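Local coordinates for F5/8 type C domain protein (Bacteroides ovatus, PDB 4ZRX), which probably hydrolyses alpha-L-fucosides, as a putative alpha-L-fucosidase that also carries an F5/8 type C domain, which may bind carbohydrate, at residues 23-32 against 271-282. Numbering follows the deposited sequence.
Sequences KVDMAARLVP and RKILEKATELFW. With EDO (1,2-ethanediol), chain C.
Pro-32 lies flat over one face of the Trp-282 indole, with its CD 3.8 Å from the centroid of the six-membered ring and only 13° off the ring normal, a CH-pi contact. Its CB covers the pyrrole half of the same face, near CD1 and NE1, while the carbonyl carbon of Val-31 stands above the plane toward the rim. The indole reaches the proline because CG of Trp-282 is anti to the backbone N (chi1 -171°). An alanine in place of Trp-282 would probably leave the Pro-32 ring without its aromatic platform and open a gap beneath residues 30-32.

At the other end of the contact, Val-24 crosses Arg-271 at about a right angle: CG1 sits centrally over one guanidinium face, 3.8 Å above its plane, and CG2 rests on the arginine methylenes. The charge of Arg-271 is met by Glu-402. Between these two flat groups, CD2 of Leu-280 fits tightly against CB of Ala-27, at 3.5 Å, and also touches CD2 of Leu-30; CD1 of Leu-274 extends this apolar layer to Val-24.

Lys-23, its chain extended beyond CG, carries NZ into the turn 274-277. There NZ donates to Ala-277 O at 2.9 Å, in the carbonyl plane, and to Leu-274 O at 3.2 Å, tilted 18° from the plane of the Leu-274 carbonyl; a weak bond goes to Glu-275 O. Leu-274 O also accepts from Ala-277 N, so the ammonium and the type I turn share one carbonyl. A water takes a further bond from NZ. The N-terminal helix 20-27 and strand 30-31 thereby pack against strand 279-290, which belongs to the mixed sheet of the TIM-barrel-like alpha-L-fucosidase domain and is flanked by strand 11-13.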
loop_
_atom_site.group_PDB
_atom_site.type_symbol
_atom_site.label_atom_id
_atom_site.label_comp_id
_atom_site.label_asym_id
_atom_site.label_seq_id
_atom_site.Cartn_x
_atom_site.Cartn_y
_atom_site.Cartn_z
ATOM N N LYS A 23 -26.545 5.663 -20.267
ATOM C CA LYS A 23 -25.646 5.722 -19.089
ATOM C C LYS A 23 -24.193 5.477 -19.462
ATOM O O LYS A 23 -23.325 6.164 -18.956
ATOM C CB LYS A 23 -26.046 4.718 -17.999
ATOM C CG LYS A 23 -27.373 5.057 -17.354
ATOM C CD LYS A 23 -27.737 4.105 -16.256
ATOM C CE LYS A 23 -29.085 4.457 -15.703
ATOM N NZ LYS A 23 -29.462 3.555 -14.595
ATOM N N VAL A 24 -23.946 4.489 -20.311
ATOM C CA VAL A 24 -22.600 4.185 -20.736
ATOM C C VAL A 24 -21.978 5.348 -21.512
ATOM O O VAL A 24 -20.822 5.676 -21.286
ATOM C CB VAL A 24 -22.544 2.875 -21.533
ATOM C CG1 VAL A 24 -21.243 2.722 -22.238
ATOM C CG2 VAL A 24 -22.752 1.714 -20.571
ATOM N N ASP A 25 -22.770 5.972 -22.387
ATOM C CA ASP A 25 -22.321 7.117 -23.184
ATOM C C ASP A 25 -21.939 8.298 -22.286
ATOM O O ASP A 25 -20.904 8.936 -22.470
ATOM C CB ASP A 25 -23.479 7.526 -24.158
ATOM C CG ASP A 25 -23.088 8.596 -25.136
ATOM O OD1 ASP A 25 -23.004 9.765 -24.750
ATOM O OD2 ASP A 25 -22.957 8.281 -26.339
HETATM N N MSE A 26 -22.772 8.570 -21.279
HETATM C CA MSE A 26 -22.501 9.646 -20.366
HETATM C C MSE A 26 -21.294 9.286 -19.476
HETATM O O MSE A 26 -20.400 10.097 -19.250
HETATM C CB MSE A 26 -23.742 9.960 -19.542
HETATM C CG MSE A 26 -24.869 10.524 -20.438
HETATM SE SE MSE A 26 -26.455 10.902 -19.389
HETATM C CE MSE A 26 -25.929 12.643 -18.711
ATOM N N ALA A 27 -21.278 8.055 -19.005
ATOM C CA ALA A 27 -20.167 7.594 -18.138
ATOM C C ALA A 27 -18.793 7.765 -18.808
ATOM O O ALA A 27 -17.806 8.138 -18.185
ATOM C CB ALA A 27 -20.368 6.108 -17.771
ATOM N N ALA A 28 -18.757 7.478 -20.112
ATOM C CA ALA A 28 -17.548 7.559 -20.888
ATOM C C ALA A 28 -17.027 8.978 -20.975
ATOM O O ALA A 28 -15.854 9.190 -21.309
ATOM C CB ALA A 28 -17.792 6.980 -22.317
ATOM N N ARG A 29 -17.888 9.966 -20.733
ATOM C CA ARG A 29 -17.482 11.351 -20.894
ATOM C C ARG A 29 -17.405 12.102 -19.599
ATOM O O ARG A 29 -17.368 13.330 -19.568
ATOM C CB ARG A 29 -18.445 12.030 -21.866
ATOM C CG ARG A 29 -18.308 11.450 -23.245
ATOM C CD ARG A 29 -19.276 12.084 -24.220
ATOM N NE ARG A 29 -20.641 11.680 -23.923
ATOM C CZ ARG A 29 -21.590 12.465 -23.425
ATOM N NH1 ARG A 29 -21.366 13.744 -23.134
ATOM N NH2 ARG A 29 -22.797 11.964 -23.207
ATOM N N LEU A 30 -17.326 11.349 -18.498
ATOM C CA LEU A 30 -17.113 11.904 -17.185
ATOM C C LEU A 30 -15.615 12.048 -16.935
ATOM O O LEU A 30 -14.869 11.095 -17.135
ATOM C CB LEU A 30 -17.728 10.983 -16.156
ATOM C CG LEU A 30 -17.500 11.267 -14.677
ATOM C CD1 LEU A 30 -18.138 12.599 -14.291
ATOM C CD2 LEU A 30 -18.080 10.158 -13.842
ATOM N N VAL A 31 -15.182 13.222 -16.521
ATOM C CA VAL A 31 -13.781 13.589 -16.521
ATOM C C VAL A 31 -13.347 14.249 -15.184
ATOM O O VAL A 31 -14.171 14.808 -14.512
ATOM C CB VAL A 31 -13.409 14.494 -17.702
ATOM C CG1 VAL A 31 -13.765 13.835 -18.987
ATOM C CG2 VAL A 31 -14.019 15.871 -17.570
ATOM N N PRO A 32 -12.066 14.140 -14.792
ATOM C CA PRO A 32 -11.570 14.831 -13.578
ATOM C C PRO A 32 -11.569 16.354 -13.699
ATOM O O PRO A 32 -11.488 16.917 -14.813
ATOM C CB PRO A 32 -10.099 14.334 -13.434
ATOM C CG PRO A 32 -9.743 13.809 -14.827
ATOM C CD PRO A 32 -11.012 13.329 -15.433
ATOM N N ARG A 271 -20.472 -1.972 -16.144
ATOM C CA ARG A 271 -21.769 -1.651 -16.747
ATOM C C ARG A 271 -22.931 -2.305 -16.009
ATOM O O ARG A 271 -24.027 -1.735 -15.925
ATOM C CB ARG A 271 -21.858 -2.123 -18.210
ATOM C CG ARG A 271 -20.886 -1.419 -19.113
ATOM C CD ARG A 271 -21.214 -1.736 -20.602
ATOM N NE ARG A 271 -20.151 -1.283 -21.483
ATOM C CZ ARG A 271 -20.280 -1.019 -22.778
ATOM N NH1 ARG A 271 -21.490 -1.051 -23.361
ATOM N NH2 ARG A 271 -19.236 -0.644 -23.488
ATOM N N LYS A 272 -22.688 -3.482 -15.464
ATOM C CA LYS A 272 -23.705 -4.155 -14.668
ATOM C C LYS A 272 -24.163 -3.276 -13.531
ATOM O O LYS A 272 -25.372 -3.132 -13.305
ATOM C CB LYS A 272 -23.126 -5.452 -14.128
ATOM C CG LYS A 272 -24.003 -6.316 -13.250
ATOM C CD LYS A 272 -23.046 -7.439 -12.664
ATOM C CE LYS A 272 -23.450 -7.990 -11.340
ATOM N NZ LYS A 272 -24.623 -8.898 -11.557
ATOM N N ILE A 273 -23.232 -2.714 -12.774
ATOM C CA ILE A 273 -23.639 -1.911 -11.639
ATOM C C ILE A 273 -24.201 -0.537 -12.034
ATOM O O ILE A 273 -24.987 0.044 -11.281
ATOM C CB ILE A 273 -22.532 -1.878 -10.574
ATOM C CG1 ILE A 273 -23.119 -1.623 -9.188
ATOM C CG2 ILE A 273 -21.371 -0.895 -10.886
ATOM C CD1 ILE A 273 -22.291 -2.349 -8.102
ATOM N N LEU A 274 -23.845 -0.018 -13.218
ATOM C CA LEU A 274 -24.514 1.190 -13.746
ATOM C C LEU A 274 -26.011 1.088 -13.822
ATOM O O LEU A 274 -26.702 2.106 -13.698
ATOM C CB LEU A 274 -24.030 1.533 -15.152
ATOM C CG LEU A 274 -22.633 2.097 -15.204
ATOM C CD1 LEU A 274 -22.239 2.401 -16.667
ATOM C CD2 LEU A 274 -22.562 3.369 -14.357
ATOM N N GLU A 275 -26.509 -0.142 -13.978
ATOM C CA GLU A 275 -27.956 -0.401 -14.144
ATOM C C GLU A 275 -28.822 0.274 -13.100
ATOM O O GLU A 275 -29.775 0.936 -13.458
ATOM C CB GLU A 275 -28.259 -1.906 -14.175
ATOM C CG GLU A 275 -27.702 -2.646 -15.441
ATOM C CD GLU A 275 -28.574 -2.512 -16.688
ATOM O OE1 GLU A 275 -29.579 -1.754 -16.672
ATOM O OE2 GLU A 275 -28.253 -3.166 -17.708
ATOM N N LYS A 276 -28.492 0.153 -11.822
ATOM C CA LYS A 276 -29.303 0.829 -10.822
ATOM C C LYS A 276 -28.747 2.173 -10.390
ATOM O O LYS A 276 -29.385 2.841 -9.586
ATOM C CB LYS A 276 -29.663 -0.097 -9.657
ATOM C CG LYS A 276 -30.865 -1.018 -10.027
ATOM C CD LYS A 276 -31.292 -1.950 -8.919
ATOM C CE LYS A 276 -30.281 -3.080 -8.748
ATOM N NZ LYS A 276 -30.737 -4.020 -7.673
ATOM N N ALA A 277 -27.633 2.627 -10.974
ATOM C CA ALA A 277 -27.091 3.920 -10.597
ATOM C C ALA A 277 -27.865 5.052 -11.231
ATOM O O ALA A 277 -28.314 4.929 -12.367
ATOM C CB ALA A 277 -25.619 4.019 -11.010
ATOM N N THR A 278 -28.020 6.160 -10.518
ATOM C CA THR A 278 -28.656 7.359 -11.112
ATOM C C THR A 278 -27.649 8.489 -11.310
ATOM O O THR A 278 -28.024 9.567 -11.771
ATOM C CB THR A 278 -29.789 7.907 -10.184
ATOM O OG1 THR A 278 -29.221 8.212 -8.903
ATOM C CG2 THR A 278 -30.912 6.894 -10.032
ATOM N N GLU A 279 -26.388 8.283 -10.893
ATOM C CA GLU A 279 -25.378 9.294 -11.062
ATOM C C GLU A 279 -24.011 8.640 -10.982
ATOM O O GLU A 279 -23.905 7.480 -10.627
ATOM C CB GLU A 279 -25.528 10.406 -10.034
ATOM C CG GLU A 279 -25.562 9.967 -8.578
ATOM C CD GLU A 279 -25.834 11.094 -7.614
ATOM O OE1 GLU A 279 -25.547 12.292 -7.913
ATOM O OE2 GLU A 279 -26.273 10.781 -6.489
ATOM N N LEU A 280 -22.995 9.393 -11.383
ATOM C CA LEU A 280 -21.661 8.868 -11.468
ATOM C C LEU A 280 -20.683 9.953 -11.103
ATOM O O LEU A 280 -20.909 11.141 -11.361
ATOM C CB LEU A 280 -21.381 8.252 -12.845
ATOM C CG LEU A 280 -20.263 7.191 -12.950
ATOM C CD1 LEU A 280 -20.761 5.873 -12.373
ATOM C CD2 LEU A 280 -19.891 6.968 -14.445
ATOM N N PHE A 281 -19.592 9.522 -10.467
ATOM C CA PHE A 281 -18.642 10.439 -9.881
ATOM C C PHE A 281 -17.247 10.174 -10.403
ATOM O O PHE A 281 -16.852 9.016 -10.456
ATOM C CB PHE A 281 -18.631 10.326 -8.339
ATOM C CG PHE A 281 -19.972 10.426 -7.708
ATOM C CD1 PHE A 281 -20.518 11.645 -7.383
ATOM C CD2 PHE A 281 -20.704 9.290 -7.443
ATOM C CE1 PHE A 281 -21.797 11.714 -6.825
ATOM C CE2 PHE A 281 -21.957 9.351 -6.900
ATOM C CZ PHE A 281 -22.498 10.567 -6.596
ATOM N N TRP A 282 -16.466 11.235 -10.711
ATOM C CA TRP A 282 -15.019 11.044 -10.908
ATOM C C TRP A 282 -14.429 11.110 -9.498
ATOM O O TRP A 282 -14.397 12.171 -8.810
ATOM C CB TRP A 282 -14.361 12.078 -11.839
ATOM C CG TRP A 282 -12.945 11.634 -12.122
ATOM C CD1 TRP A 282 -11.856 11.897 -11.394
ATOM C CD2 TRP A 282 -12.518 10.741 -13.163
ATOM N NE1 TRP A 282 -10.781 11.209 -11.853
ATOM C CE2 TRP A 282 -11.142 10.524 -12.976
ATOM C CE3 TRP A 282 -13.155 10.121 -14.233
ATOM C CZ2 TRP A 282 -10.380 9.736 -13.845
ATOM C CZ3 TRP A 282 -12.392 9.315 -15.099
ATOM C CH2 TRP A 282 -11.007 9.151 -14.888
HETATM C C1 EDO C . -8.358 17.924 -16.424
HETATM O O1 EDO C . -8.663 19.250 -16.868
HETATM C C2 EDO C . -8.908 16.877 -17.366
HETATM O O2 EDO C . -10.280 16.576 -17.124
HETATM O O HOH W 1 -29.946 1.606 -16.852
#